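Local coordinates for protein lectin 2 (Agrocybe aegerita, PDB 4TQJ) that probably binds glycans through their non-reducing terminal N-acetylglucosamine, as a fungal lectin built on a beta-propeller fold, at residues A[2-7]-A[175-180]; A[171-176]-A[228-233]; A[192-197]-A[209-214]. The protein carries 1 engineered substitution. All coordinates share one frame; numbering follows the deposited sequence.

Interaction 1: residues A[2-7]-A[175-180]; sequences SNVITQ and FLADVT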
loop_
_atom_site.group_PDB
_atom_site.type_symbol
_atom_site.label_atom_id
_atom_site.label_comp_id
_atom_site.label_asym_id
_atom_site.label_seq_id
_atom_site.Cartn_x
_atom_site.Cartn_y
_atom_site.Cartn_z
ATOM N N SER A 2 20.445 1.342 -1.422
ATOM C CA SER A 2 20.519 2.785 -1.247
ATOM C C SER A 2 19.343 3.396 -2.017
ATOM O O SER A 2 19.093 3.009 -3.151
ATOM C CB SER A 2 21.832 3.324 -1.839
ATOM O OG SER A 2 22.905 3.296 -0.913
ATOM N N ASN A 3 18.605 4.329 -1.425
ATOM C CA ASN A 3 17.663 5.105 -2.237
ATOM C C ASN A 3 18.444 6.055 -3.153
ATOM O O ASN A 3 19.350 6.739 -2.702
ATOM C CB ASN A 3 16.662 5.859 -1.366
ATOM C CG ASN A 3 15.304 5.162 -1.301
ATOM O OD1 ASN A 3 15.201 4.019 -0.834
ATOM N ND2 ASN A 3 14.253 5.854 -1.765
ATOM N N VAL A 4 18.123 6.061 -4.442
ATOM C CA VAL A 4 18.937 6.781 -5.423
ATOM C C VAL A 4 18.083 7.492 -6.483
ATOM O O VAL A 4 17.038 6.993 -6.911
ATOM C CB VAL A 4 19.928 5.821 -6.136
ATOM C CG1 VAL A 4 20.478 6.461 -7.406
ATOM C CG2 VAL A 4 21.068 5.400 -5.197
ATOM N N ILE A 5 18.547 8.658 -6.906
ATOM C CA ILE A 5 17.842 9.453 -7.897
ATOM C C ILE A 5 18.783 9.736 -9.054
ATOM O O ILE A 5 19.839 10.329 -8.849
ATOM C CB ILE A 5 17.374 10.769 -7.273
ATOM C CG1 ILE A 5 16.295 10.472 -6.232
ATOM C CG2 ILE A 5 16.858 11.732 -8.336
ATOM C CD1 ILE A 5 15.884 11.669 -5.441
ATOM N N THR A 6 18.413 9.288 -10.252
ATOM C CA THR A 6 19.240 9.490 -11.447
ATOM C C THR A 6 18.467 10.304 -12.474
ATOM O O THR A 6 17.284 10.556 -12.296
ATOM C CB THR A 6 19.721 8.144 -12.102
ATOM O OG1 THR A 6 18.625 7.488 -12.752
ATOM C CG2 THR A 6 20.343 7.210 -11.078
ATOM N N GLN A 7 19.137 10.735 -13.538
ATOM C CA GLN A 7 18.462 11.451 -14.615
ATOM C C GLN A 7 17.432 10.565 -15.314
ATOM O O GLN A 7 16.323 11.004 -15.613
ATOM C CB GLN A 7 19.485 11.987 -15.624
ATOM C CG GLN A 7 20.494 12.925 -14.983
ATOM C CD GLN A 7 21.542 13.434 -15.934
ATOM O OE1 GLN A 7 22.657 13.739 -15.517
ATOM N NE2 GLN A 7 21.198 13.527 -17.221
ATOM N N PHE A 175 23.575 12.908 -10.188
ATOM C CA PHE A 175 22.663 12.028 -9.464
ATOM C C PHE A 175 22.626 12.424 -7.989
ATOM O O PHE A 175 23.451 13.200 -7.524
ATOM C CB PHE A 175 23.129 10.565 -9.544
ATOM C CG PHE A 175 23.267 10.009 -10.941
ATOM C CD1 PHE A 175 24.113 8.923 -11.168
ATOM C CD2 PHE A 175 22.536 10.512 -12.004
ATOM C CE1 PHE A 175 24.248 8.370 -12.428
ATOM C CE2 PHE A 175 22.664 9.959 -13.271
ATOM C CZ PHE A 175 23.523 8.882 -13.477
ATOM N N LEU A 176 21.680 11.861 -7.249
ATOM C CA LEU A 176 21.624 12.043 -5.808
ATOM C C LEU A 176 21.653 10.654 -5.191
ATOM O O LEU A 176 20.928 9.778 -5.620
ATOM C CB LEU A 176 20.351 12.772 -5.400
ATOM C CG LEU A 176 20.101 14.171 -5.975
ATOM C CD1 LEU A 176 18.666 14.630 -5.647
ATOM C CD2 LEU A 176 21.146 15.163 -5.473
ATOM N N ALA A 177 22.524 10.449 -4.213
ATOM C CA ALA A 177 22.649 9.156 -3.559
ATOM C C ALA A 177 23.397 9.337 -2.257
ATOM O O ALA A 177 24.198 10.247 -2.125
ATOM C CB ALA A 177 23.396 8.175 -4.459
ATOM N N ASP A 178 23.147 8.463 -1.296
ATOM C CA ASP A 178 23.931 8.494 -0.076
ATOM C C ASP A 178 25.226 7.731 -0.294
ATOM O O ASP A 178 25.222 6.498 -0.340
ATOM C CB ASP A 178 23.159 7.880 1.091
ATOM C CG ASP A 178 23.889 8.046 2.406
ATOM O OD1 ASP A 178 24.905 8.768 2.426
ATOM O OD2 ASP A 178 23.452 7.457 3.411
ATOM N N VAL A 179 26.322 8.470 -0.456
ATOM C CA VAL A 179 27.642 7.863 -0.583
ATOM C C VAL A 179 28.463 8.061 0.695
ATOM O O VAL A 179 29.388 7.296 0.961
ATOM C CB VAL A 179 28.426 8.432 -1.782
ATOM C CG1 VAL A 179 27.674 8.198 -3.084
ATOM C CG2 VAL A 179 28.682 9.917 -1.600
ATOM N N THR A 180 28.132 9.077 1.492
ATOM C CA THR A 180 28.900 9.341 2.717
ATOM C C THR A 180 28.523 8.402 3.848
ATOM O O THR A 180 29.281 8.245 4.803
ATOM C CB THR A 180 28.723 10.772 3.245
ATOM O OG1 THR A 180 27.362 10.968 3.648
ATOM C CG2 THR A 180 29.115 11.799 2.191
HETATM O O HOH W 1 21.636 6.525 -1.559
#

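Interaction 2: residues A[171-176]-A[228-233]; sequences RHLRFL and HPRFVA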
loop_
_atom_site.group_PDB
_atom_site.type_symbol
_atom_site.label_atom_id
_atom_site.label_comp_id
_atom_site.label_asym_id
_atom_site.label_seq_id
_atom_site.Cartn_x
_atom_site.Cartn_y
_atom_site.Cartn_z
ATOM N N ARG A 171 27.349 15.615 -21.841
ATOM C CA ARG A 171 28.694 15.270 -21.414
ATOM C C ARG A 171 28.797 14.640 -20.019
ATOM O O ARG A 171 29.666 13.805 -19.777
ATOM C CB ARG A 171 29.591 16.515 -21.491
ATOM C CG ARG A 171 29.817 17.014 -22.918
ATOM C CD ARG A 171 30.663 18.287 -22.989
ATOM N NE ARG A 171 31.961 18.130 -22.344
ATOM C CZ ARG A 171 33.026 17.563 -22.911
ATOM N NH1 ARG A 171 32.952 17.077 -24.142
ATOM N NH2 ARG A 171 34.163 17.469 -22.231
ATOM N N HIS A 172 27.893 15.031 -19.132
ATOM C CA HIS A 172 28.029 14.785 -17.694
ATOM C C HIS A 172 26.767 14.178 -17.091
ATOM O O HIS A 172 25.699 14.231 -17.698
ATOM C CB HIS A 172 28.355 16.109 -16.992
ATOM C CG HIS A 172 29.439 16.888 -17.675
ATOM N ND1 HIS A 172 29.271 18.191 -18.091
ATOM C CD2 HIS A 172 30.687 16.527 -18.058
ATOM C CE1 HIS A 172 30.378 18.608 -18.683
ATOM N NE2 HIS A 172 31.252 17.617 -18.676
ATOM N N LEU A 173 26.903 13.616 -15.893
ATOM C CA LEU A 173 25.787 13.017 -15.172
ATOM C C LEU A 173 25.697 13.588 -13.767
ATOM O O LEU A 173 26.709 13.769 -13.100
ATOM C CB LEU A 173 25.962 11.503 -15.075
ATOM C CG LEU A 173 26.035 10.767 -16.422
ATOM C CD1 LEU A 173 26.596 9.375 -16.212
ATOM C CD2 LEU A 173 24.650 10.717 -17.086
ATOM N N ARG A 174 24.480 13.858 -13.309
ATOM C CA ARG A 174 24.303 14.370 -11.964
ATOM C C ARG A 174 23.201 13.601 -11.260
ATOM O O ARG A 174 22.054 13.635 -11.682
ATOM C CB ARG A 174 24.016 15.877 -11.991
ATOM C CG ARG A 174 25.285 16.729 -12.240
ATOM C CD ARG A 174 24.936 18.125 -12.757
ATOM N NE ARG A 174 24.367 18.046 -14.100
ATOM C CZ ARG A 174 23.899 19.081 -14.794
ATOM N NH1 ARG A 174 23.912 20.304 -14.281
ATOM N NH2 ARG A 174 23.397 18.884 -16.002
ATOM N N PHE A 175 23.575 12.908 -10.188
ATOM C CA PHE A 175 22.663 12.028 -9.464
ATOM C C PHE A 175 22.626 12.424 -7.989
ATOM O O PHE A 175 23.451 13.200 -7.524
ATOM C CB PHE A 175 23.129 10.565 -9.544
ATOM C CG PHE A 175 23.267 10.009 -10.941
ATOM C CD1 PHE A 175 24.113 8.923 -11.168
ATOM C CD2 PHE A 175 22.536 10.512 -12.004
ATOM C CE1 PHE A 175 24.248 8.370 -12.428
ATOM C CE2 PHE A 175 22.664 9.959 -13.271
ATOM C CZ PHE A 175 23.523 8.882 -13.477
ATOM N N LEU A 176 21.680 11.861 -7.249
ATOM C CA LEU A 176 21.624 12.043 -5.808
ATOM C C LEU A 176 21.653 10.654 -5.191
ATOM O O LEU A 176 20.928 9.778 -5.620
ATOM C CB LEU A 176 20.351 12.772 -5.400
ATOM C CG LEU A 176 20.101 14.171 -5.975
ATOM C CD1 LEU A 176 18.666 14.630 -5.647
ATOM C CD2 LEU A 176 21.146 15.163 -5.473
ATOM N N HIS A 228 27.885 4.553 -22.906
ATOM C CA HIS A 228 28.442 3.991 -21.678
ATOM C C HIS A 228 27.665 4.445 -20.458
ATOM O O HIS A 228 28.093 5.369 -19.751
ATOM C CB HIS A 228 29.902 4.397 -21.515
ATOM C CG HIS A 228 30.739 4.113 -22.723
ATOM N ND1 HIS A 228 31.336 5.111 -23.464
ATOM C CD2 HIS A 228 31.061 2.951 -23.334
ATOM C CE1 HIS A 228 32.001 4.574 -24.471
ATOM N NE2 HIS A 228 31.846 3.260 -24.418
ATOM N N PRO A 229 26.519 3.801 -20.207
ATOM C CA PRO A 229 25.672 4.124 -19.053
ATOM C C PRO A 229 26.410 3.968 -17.723
ATOM O O PRO A 229 27.198 3.039 -17.569
ATOM C CB PRO A 229 24.523 3.106 -19.158
ATOM C CG PRO A 229 25.015 2.039 -20.098
ATOM C CD PRO A 229 25.936 2.735 -21.044
ATOM N N ARG A 230 26.168 4.888 -16.793
ATOM C CA ARG A 230 26.746 4.811 -15.455
ATOM C C ARG A 230 25.659 4.914 -14.399
ATOM O O ARG A 230 24.673 5.639 -14.573
ATOM C CB ARG A 230 27.788 5.906 -15.239
ATOM C CG ARG A 230 29.151 5.572 -15.862
ATOM C CD ARG A 230 29.789 6.828 -16.451
ATOM N NE ARG A 230 29.172 7.183 -17.732
ATOM C CZ ARG A 230 29.282 8.374 -18.321
ATOM N NH1 ARG A 230 29.984 9.351 -17.742
ATOM N NH2 ARG A 230 28.681 8.594 -19.484
ATOM N N PHE A 231 25.874 4.216 -13.293
ATOM C CA PHE A 231 24.877 4.109 -12.240
ATOM C C PHE A 231 25.487 4.270 -10.859
ATOM O O PHE A 231 26.668 3.977 -10.643
ATOM C CB PHE A 231 24.218 2.728 -12.288
ATOM C CG PHE A 231 23.770 2.310 -13.649
ATOM C CD1 PHE A 231 22.477 2.577 -14.079
ATOM C CD2 PHE A 231 24.631 1.643 -14.499
ATOM C CE1 PHE A 231 22.047 2.182 -15.336
ATOM C CE2 PHE A 231 24.216 1.244 -15.769
ATOM C CZ PHE A 231 22.912 1.509 -16.184
ATOM N N VAL A 232 24.667 4.696 -9.909
ATOM C CA VAL A 232 25.054 4.625 -8.504
ATOM C C VAL A 232 24.103 3.683 -7.787
ATOM O O VAL A 232 22.897 3.739 -7.994
ATOM C CB VAL A 232 25.074 6.009 -7.834
ATOM C CG1 VAL A 232 26.244 6.817 -8.373
ATOM C CG2 VAL A 232 23.767 6.733 -8.088
ATOM N N ALA A 233 24.641 2.802 -6.958
ATOM C CA ALA A 233 23.821 1.742 -6.392
ATOM C C ALA A 233 24.632 1.005 -5.361
ATOM O O ALA A 233 25.838 0.875 -5.512
ATOM C CB ALA A 233 23.370 0.776 -7.500
HETATM O O HOH W 2 31.394 12.476 -17.818
HETATM O O HOH W 3 29.824 11.087 -20.491
#

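Interaction 3: residues A[192-197]-A[209-214]; sequences DKHVFI and AKSVID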
loop_
_atom_site.group_PDB
_atom_site.type_symbol
_atom_site.label_atom_id
_atom_site.label_comp_id
_atom_site.label_asym_id
_atom_site.label_seq_id
_atom_site.Cartn_x
_atom_site.Cartn_y
_atom_site.Cartn_z
ATOM N N ASP A 192 34.066 16.304 -16.177
ATOM C CA ASP A 192 34.961 16.104 -17.300
ATOM C C ASP A 192 36.081 15.132 -16.932
ATOM O O ASP A 192 36.276 14.123 -17.609
ATOM C CB ASP A 192 35.525 17.442 -17.796
ATOM C CG ASP A 192 34.539 18.207 -18.662
ATOM O OD1 ASP A 192 33.813 17.583 -19.472
ATOM O OD2 ASP A 192 34.477 19.444 -18.533
ATOM N N LYS A 193 36.792 15.421 -15.845
ATOM C CA LYS A 193 37.933 14.609 -15.455
ATOM C C LYS A 193 37.780 13.857 -14.127
ATOM O O LYS A 193 38.654 13.087 -13.767
ATOM C CB LYS A 193 39.203 15.470 -15.470
ATOM C CG LYS A 193 39.277 16.351 -16.731
ATOM C CD LYS A 193 40.675 16.457 -17.281
ATOM C CE LYS A 193 41.320 15.096 -17.412
ATOM N NZ LYS A 193 41.691 14.753 -18.809
ATOM N N HIS A 194 36.663 14.050 -13.415
ATOM C CA HIS A 194 36.464 13.364 -12.141
ATOM C C HIS A 194 34.995 13.149 -11.804
ATOM O O HIS A 194 34.151 13.942 -12.190
ATOM C CB HIS A 194 37.031 14.170 -10.967
ATOM C CG HIS A 194 38.371 14.788 -11.218
ATOM N ND1 HIS A 194 39.549 14.100 -11.037
ATOM C CD2 HIS A 194 38.719 16.044 -11.588
ATOM C CE1 HIS A 194 40.568 14.899 -11.305
ATOM N NE2 HIS A 194 40.092 16.086 -11.634
ATOM N N VAL A 195 34.711 12.088 -11.059
ATOM C CA VAL A 195 33.440 11.994 -10.347
ATOM C C VAL A 195 33.610 12.848 -9.101
ATOM O O VAL A 195 34.597 12.697 -8.379
ATOM C CB VAL A 195 33.106 10.543 -9.942
ATOM C CG1 VAL A 195 31.772 10.485 -9.172
ATOM C CG2 VAL A 195 33.067 9.631 -11.164
ATOM N N PHE A 196 32.674 13.767 -8.874
ATOM C CA PHE A 196 32.721 14.662 -7.726
ATOM C C PHE A 196 31.593 14.282 -6.780
ATOM O O PHE A 196 30.534 13.836 -7.222
ATOM C CB PHE A 196 32.487 16.131 -8.140
ATOM C CG PHE A 196 33.596 16.744 -8.968
ATOM C CD1 PHE A 196 34.715 17.303 -8.356
ATOM C CD2 PHE A 196 33.505 16.789 -10.356
ATOM C CE1 PHE A 196 35.739 17.886 -9.112
ATOM C CE2 PHE A 196 34.521 17.369 -11.118
ATOM C CZ PHE A 196 35.641 17.918 -10.493
ATOM N N ILE A 197 31.808 14.478 -5.488
ATOM C CA ILE A 197 30.744 14.345 -4.500
ATOM C C ILE A 197 30.601 15.664 -3.750
ATOM O O ILE A 197 31.601 16.313 -3.444
ATOM C CB ILE A 197 31.066 13.266 -3.454
ATOM C CG1 ILE A 197 31.335 11.917 -4.115
ATOM C CG2 ILE A 197 29.931 13.155 -2.420
ATOM C CD1 ILE A 197 30.142 11.321 -4.801
ATOM N N ALA A 209 32.187 20.627 -3.574
ATOM C CA ALA A 209 32.473 19.421 -4.342
ATOM C C ALA A 209 33.923 18.993 -4.187
ATOM O O ALA A 209 34.836 19.817 -4.116
ATOM C CB ALA A 209 32.133 19.620 -5.805
ATOM N N LYS A 210 34.124 17.686 -4.136
ATOM C CA LYS A 210 35.449 17.123 -4.013
ATOM C C LYS A 210 35.558 15.966 -5.000
ATOM O O LYS A 210 34.601 15.211 -5.181
ATOM C CB LYS A 210 35.657 16.640 -2.584
ATOM C CG LYS A 210 36.302 15.274 -2.462
ATOM C CD LYS A 210 37.765 15.390 -2.074
ATOM C CE LYS A 210 38.318 14.042 -1.628
ATOM N NZ LYS A 210 39.641 14.221 -0.961
ATOM N N SER A 211 36.714 15.845 -5.644
ATOM C CA SER A 211 36.943 14.767 -6.590
ATOM C C SER A 211 37.154 13.459 -5.845
ATOM O O SER A 211 37.886 13.427 -4.860
ATOM C CB SER A 211 38.173 15.071 -7.462
ATOM O OG SER A 211 38.499 13.951 -8.272
ATOM N N VAL A 212 36.537 12.378 -6.320
ATOM C CA VAL A 212 36.694 11.082 -5.667
ATOM C C VAL A 212 37.175 9.945 -6.572
ATOM O O VAL A 212 37.687 8.949 -6.071
ATOM C CB VAL A 212 35.394 10.615 -4.976
ATOM C CG1 VAL A 212 35.019 11.564 -3.837
ATOM C CG2 VAL A 212 34.270 10.475 -6.008
ATOM N N ILE A 213 36.975 10.070 -7.878
ATOM C CA ILE A 213 37.458 9.062 -8.830
ATOM C C ILE A 213 37.922 9.753 -10.100
ATOM O O ILE A 213 37.274 10.692 -10.574
ATOM C CB ILE A 213 36.371 8.025 -9.215
ATOM C CG1 ILE A 213 35.697 7.419 -7.982
ATOM C CG2 ILE A 213 36.963 6.904 -10.082
ATOM C CD1 ILE A 213 34.404 6.702 -8.311
ATOM N N ASP A 214 39.047 9.300 -10.648
ATOM C CA ASP A 214 39.559 9.857 -11.896
ATOM C C ASP A 214 39.223 8.898 -13.027
ATOM O O ASP A 214 40.113 8.315 -13.655
ATOM C CB ASP A 214 41.077 10.082 -11.821
ATOM C CG ASP A 214 41.476 11.041 -10.711
ATOM O OD1 ASP A 214 40.636 11.858 -10.285
ATOM O OD2 ASP A 214 42.640 10.983 -10.266
#

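Interaction 1: residues A[2-7]-A[175-180]
Thr6 lies over the ring of Phe175 where the N-terminal segment 2-7 runs antiparallel to strand 173-177. The Phe175 side chain works its way outward from Ile5 across Thr6 to Gln7. CB sits 3.4 Å from Ile5 O. CG is placed beside its own backbone N (chi1 -58°), which swings the ring under Thr6. CD2 then comes to 3.5 Å from Thr6 CA, while CD1 faces the Thr6 methyl CG2 more loosely. CE2 approaches Gln7 N at 3.6 Å, obliquely to the ring, and also has Gln7 CG nearby; CZ, at the tip, lies below Thr6 CB. The central feature is a CH-pi contact: Thr6 CB stands 3.9 Å from the Phe175 ring centroid and 23° off the normal, shifted toward the rim. Thr6 OG1 and Ser2 OG bond instead to Leu9 N and Gly239 O.

Beside the ring the backbones pair at Ile5 and Leu176. Ile5 N donates to Leu176 O at 2.9 Å, and Leu176 N returns an equally short bond to Ile5 O. The two side chains of this hydrogen-bonded pair run out together from one face, CB against CB, and pack on Tyr119 of strand 117-121. Val4 CG2 touches Ala177 CB at 3.7 Å on the other face. Farther along, a water takes the N-H of Asp178 and donates to Asn3 O, bridging the two segments where direct pairing has ended.

Strand 4-5 thus adds an edge to the innermost strand of a propeller blade. Two backbone bonds fix its alignment, whereas the side-chain packing is apolar or CH-pi, with the polar ends of Ser2, Thr6 and Gln7 bonded outside this pairing.

Interaction 2: residues A[171-176]-A[228-233]
Strands 173-176 and 230-233, which meet through the pairs Leu173-Arg230 and Phe175-Val232, run nearly parallel, their directions 14° apart. Their axes approach to 8.6 Å, too wide for backbone pairing, so side chains fill the gap. Leu173 points toward Arg230 and sets CD1 over the centre of one face of its guanidinium group, 3.6 Å from Arg230 CZ. Bends at chi2 and chi3 fold the arginine back along its own segment, where Arg230 NE donates to His228 O at 2.9 Å, close to the guanidinium plane. NH2 of Arg230 adds a weak bond to the same carbonyl, and NH1 reaches Phe216 O. The flat group is therefore held at its edge by oxygens while a methyl covers a face.

Each strand is the inner one of its own four-stranded blade, and the two blades are successive in the beta-propeller; this contact packs their inner strands together, its centre about 10 Å from that of the chain. Phe175 turns the edge of its ring to the neighbouring backbone, with CE1 3.5 Å from Arg230 O. Val232 CG1 stands beside the backbone N (chi1 -71°), which leaves CG2 to meet Phe175 CD1 at 3.8 Å, oblique to the ring. Toward the start of both segments water replaces apolar packing: one molecule accepts from Arg230 NH2 at 2.9 Å and lies 2.8 Å from Arg171 O.

Interaction 3: residues A[192-197]-A[209-214]
Val195, Ile197, Val212 and Ile213 form the tight part of this hairpin contact. Ile197 CG1 meets Val212 CG1 at 3.7 Å, the two side chains set roughly perpendicular to each other. Val195 fits against both valine and isoleucine: its CG1 lies near Val212 CG2, and its CG2 lies alongside Ile213. Ile243 of the next blade packs on Val195 and Ile213. Beneath these side chains, Val195 N donates to Ile213 O and Val195 O accepts from Val212 N at 2.8 Å, while Ile197 and Lys210 exchange a pair of backbone bonds.

The other side is more polar and more open to solvent. Asp214 CG, beside its backbone N (chi1 -60°), brings OD1 back to His194, whose ND1 donates to it at 2.6 Å; the oxygen lies in the imidazole plane, but the nitrogen approaches from above the carboxylate, the two planes being 62° apart. Ser211 CB covers one face of the imidazole, 4.1 Å from the His194 ring centroid. Phe196 lies on this side too, its CD1 3.7 Å from Ser211 N.

Val195 thus stands opposite two residues, Val212 and Ile213, and the pairing slips by one: a classic beta bulge in the outer hairpin of a propeller blade.

All three interactions involve one blade, at different depths. Interactions 1 and 2 use different neighbours of the inner strand 173-177: the first extends its sheet with backbone bonds, the second joins it to the next blade mainly through side chains, with water at one end. Phe175 serves both, and Gln7 OE1 probably bonds Arg174 N. Interaction 2 is the more buried. The centre of interaction 3 lies about 21 Å from the chain centre, those of the others about 10 Å; it pairs the outer strands, with a His-carboxylate bond on the more exposed side. Asp192 links segment 192-197 to interaction 2 by accepting from Arg171 and His172, while Val179 of interaction 1 packs on Ile197.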